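Local coordinates for putative aminooxidase (Propionibacterium acnes, PDB 2B9Y), which probably isomerises double bonds in polyunsaturated fatty acids, using bound FAD in a fold of the flavin-containing amine oxidoreductase family, at residues 163-168 and 182-187. Sequence-based numbering, arbitrary orientation.
Sequences NPFTAF and LKYLDF. With BU1 (1,4-butanediol), chain I; BU1 (1,4-butanediol), chain G.
The ring of Tyr-184 reaches Pro-164 and Phe-165 with its rim: the carbonyl oxygen of Pro-164 lies at the edge, in the ring plane, and Phe-165 CD1 meets the same rim, 3.8 Å from Tyr-184 CD2. One face of the tyrosine is filled by its own neighbour, Leu-185, whose CG stands over the ring centre. The Phe-168 ring is sandwiched differently, with O6 of a butanediol (chain G) over the middle of one face and Pro-164 CA against the other, toward the rim.

The polar link is a single short hydrogen bond, Tyr-184 OH to Pro-164 O at 2.6 Å. The hydroxyl comes in 19° off the carbonyl plane, with a C=O...O angle of 143°. Tyr-184 carries CG anti to its main-chain nitrogen (chi1 157°), which sends the ring across to that carbonyl. Tyr-184 OH also lies 3.5 Å from Phe-168 CD2, the two side chains crossing at roughly a right angle, so this buried oxygen has a main-chain acceptor and an aromatic neighbour. Leu-185, next in the chain after the tyrosine, sets both methyls against the proline: Leu-185 CD1 and CD2 each lie 3.7 Å from Pro-164 CG. CD1 of Leu-185 goes on to Phe-165 CB at 3.9 Å, and that methyl sits at the edge of the Phe-165 ring, near its plane.

Leu-185 is the centre of an inverse gamma turn where helix 178-184 gives way to helix 187-195, and Asp-186 caps the latter. The contact therefore fastens this junction to the turn leading into helix 166-170. Tyr-170 and Phe-405 extend the aromatic packing around Tyr-184, Met-190 and Phe-193 of helix 187-195 cover Pro-164, and Phe-168 lies beside the bound FAD and touches Tyr-297 of strand 295-297.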
loop_
_atom_site.group_PDB
_atom_site.type_symbol
_atom_site.label_atom_id
_atom_site.label_comp_id
_atom_site.label_asym_id
_atom_site.label_seq_id
_atom_site.Cartn_x
_atom_site.Cartn_y
_atom_site.Cartn_z
ATOM N N ASN A 163 -12.228 -8.844 -1.878
ATOM C CA ASN A 163 -11.164 -9.647 -2.468
ATOM C C ASN A 163 -9.856 -8.897 -2.746
ATOM O O ASN A 163 -8.804 -9.357 -2.319
ATOM C CB ASN A 163 -11.652 -10.356 -3.740
ATOM C CG ASN A 163 -12.828 -11.299 -3.474
ATOM O OD1 ASN A 163 -12.837 -12.033 -2.495
ATOM N ND2 ASN A 163 -13.826 -11.256 -4.346
ATOM N N PRO A 164 -9.920 -7.729 -3.426
ATOM C CA PRO A 164 -8.706 -6.900 -3.599
ATOM C C PRO A 164 -8.357 -5.960 -2.403
ATOM O O PRO A 164 -7.473 -5.120 -2.523
ATOM C CB PRO A 164 -9.038 -6.078 -4.847
ATOM C CG PRO A 164 -10.511 -5.900 -4.772
ATOM C CD PRO A 164 -11.087 -7.115 -4.094
ATOM N N PHE A 165 -9.032 -6.124 -1.273
ATOM C CA PHE A 165 -8.781 -5.316 -0.096
ATOM C C PHE A 165 -8.287 -6.122 1.104
ATOM O O PHE A 165 -7.116 -6.005 1.507
ATOM C CB PHE A 165 -10.024 -4.502 0.284
ATOM C CG PHE A 165 -9.721 -3.423 1.261
ATOM C CD1 PHE A 165 -9.256 -2.198 0.816
ATOM C CD2 PHE A 165 -9.817 -3.662 2.627
ATOM C CE1 PHE A 165 -8.920 -1.214 1.719
ATOM C CE2 PHE A 165 -9.499 -2.686 3.543
ATOM C CZ PHE A 165 -9.047 -1.461 3.092
ATOM N N THR A 166 -9.162 -6.928 1.700
ATOM C CA THR A 166 -8.749 -7.691 2.882
ATOM C C THR A 166 -7.613 -8.660 2.521
ATOM O O THR A 166 -6.601 -8.731 3.226
ATOM C CB THR A 166 -9.931 -8.444 3.541
ATOM O OG1 THR A 166 -10.928 -7.492 3.942
ATOM C CG2 THR A 166 -9.457 -9.225 4.759
ATOM N N ALA A 167 -7.783 -9.389 1.409
ATOM C CA ALA A 167 -6.782 -10.360 0.933
ATOM C C ALA A 167 -5.408 -9.708 0.615
ATOM O O ALA A 167 -4.359 -10.349 0.767
ATOM C CB ALA A 167 -7.310 -11.080 -0.247
ATOM N N PHE A 168 -5.460 -8.438 0.171
ATOM C CA PHE A 168 -4.293 -7.618 -0.176
ATOM C C PHE A 168 -3.696 -6.895 1.052
ATOM O O PHE A 168 -2.854 -5.991 0.918
ATOM C CB PHE A 168 -4.681 -6.571 -1.199
ATOM C CG PHE A 168 -4.818 -7.091 -2.593
ATOM C CD1 PHE A 168 -5.423 -8.313 -2.859
ATOM C CD2 PHE A 168 -4.356 -6.340 -3.657
ATOM C CE1 PHE A 168 -5.557 -8.778 -4.164
ATOM C CE2 PHE A 168 -4.477 -6.803 -4.956
ATOM C CZ PHE A 168 -5.084 -8.033 -5.204
ATOM N N LEU A 182 -12.307 3.313 -0.485
ATOM C CA LEU A 182 -12.867 3.877 -1.688
ATOM C C LEU A 182 -11.933 4.855 -2.405
ATOM O O LEU A 182 -12.192 5.240 -3.543
ATOM C CB LEU A 182 -14.208 4.557 -1.363
ATOM C CG LEU A 182 -15.329 3.597 -0.945
ATOM C CD1 LEU A 182 -16.501 4.407 -0.388
ATOM C CD2 LEU A 182 -15.759 2.637 -2.150
ATOM N N LYS A 183 -10.858 5.248 -1.736
ATOM C CA LYS A 183 -9.788 5.969 -2.406
ATOM C C LYS A 183 -8.905 5.002 -3.203
ATOM O O LYS A 183 -8.429 5.344 -4.292
ATOM C CB LYS A 183 -8.969 6.791 -1.398
ATOM C CG LYS A 183 -9.686 8.086 -1.024
ATOM C CD LYS A 183 -8.969 8.908 0.045
ATOM C CE LYS A 183 -9.835 10.141 0.475
ATOM N NZ LYS A 183 -10.232 11.022 -0.645
ATOM N N TYR A 184 -8.691 3.803 -2.667
ATOM C CA TYR A 184 -7.987 2.760 -3.402
ATOM C C TYR A 184 -8.951 2.122 -4.376
ATOM O O TYR A 184 -8.816 2.304 -5.582
ATOM C CB TYR A 184 -7.390 1.745 -2.428
ATOM C CG TYR A 184 -7.093 0.364 -2.969
ATOM C CD1 TYR A 184 -6.573 0.158 -4.250
ATOM C CD2 TYR A 184 -7.316 -0.746 -2.167
ATOM C CE1 TYR A 184 -6.307 -1.151 -4.703
ATOM C CE2 TYR A 184 -7.057 -2.017 -2.602
ATOM C CZ TYR A 184 -6.553 -2.230 -3.852
ATOM O OH TYR A 184 -6.323 -3.540 -4.225
ATOM N N LEU A 185 -9.960 1.418 -3.861
ATOM C CA LEU A 185 -10.952 0.816 -4.721
ATOM C C LEU A 185 -12.106 1.787 -4.990
ATOM O O LEU A 185 -13.245 1.590 -4.544
ATOM C CB LEU A 185 -11.424 -0.526 -4.158
ATOM C CG LEU A 185 -10.352 -1.630 -4.121
ATOM C CD1 LEU A 185 -10.685 -2.680 -3.045
ATOM C CD2 LEU A 185 -10.211 -2.260 -5.502
ATOM N N ASP A 186 -11.800 2.841 -5.740
ATOM C CA ASP A 186 -12.842 3.697 -6.268
ATOM C C ASP A 186 -13.575 2.922 -7.385
ATOM O O ASP A 186 -13.224 1.792 -7.696
ATOM C CB ASP A 186 -12.318 5.072 -6.695
ATOM C CG ASP A 186 -11.314 5.023 -7.833
ATOM O OD1 ASP A 186 -11.049 3.961 -8.416
ATOM O OD2 ASP A 186 -10.787 6.104 -8.157
ATOM N N PHE A 187 -14.638 3.473 -7.935
ATOM C CA PHE A 187 -15.485 2.658 -8.793
ATOM C C PHE A 187 -14.757 2.146 -10.043
ATOM O O PHE A 187 -14.882 0.957 -10.354
ATOM C CB PHE A 187 -16.800 3.357 -9.171
ATOM C CG PHE A 187 -17.909 2.389 -9.524
ATOM C CD1 PHE A 187 -18.653 1.773 -8.528
ATOM C CD2 PHE A 187 -18.172 2.055 -10.836
ATOM C CE1 PHE A 187 -19.666 0.891 -8.824
ATOM C CE2 PHE A 187 -19.214 1.146 -11.151
ATOM C CZ PHE A 187 -19.950 0.577 -10.145
HETATM C C1 BU1 I . -21.748 3.129 -15.351
HETATM C C2 BU1 I . -21.142 2.966 -13.969
HETATM C C3 BU1 I . -21.368 4.179 -13.057
HETATM C C4 BU1 I . -20.015 4.750 -12.680
HETATM O O5 BU1 I . -20.986 4.046 -16.134
HETATM O O6 BU1 I . -19.953 5.203 -11.330
HETATM C C1 BU1 G . -3.306 -12.139 -6.687
HETATM C C2 BU1 G . -2.225 -11.959 -5.612
HETATM C C3 BU1 G . -2.682 -10.879 -4.630
HETATM C C4 BU1 G . -1.744 -10.681 -3.434
HETATM O O5 BU1 G . -2.945 -12.921 -7.842
HETATM O O6 BU1 G . -1.605 -9.289 -3.033
#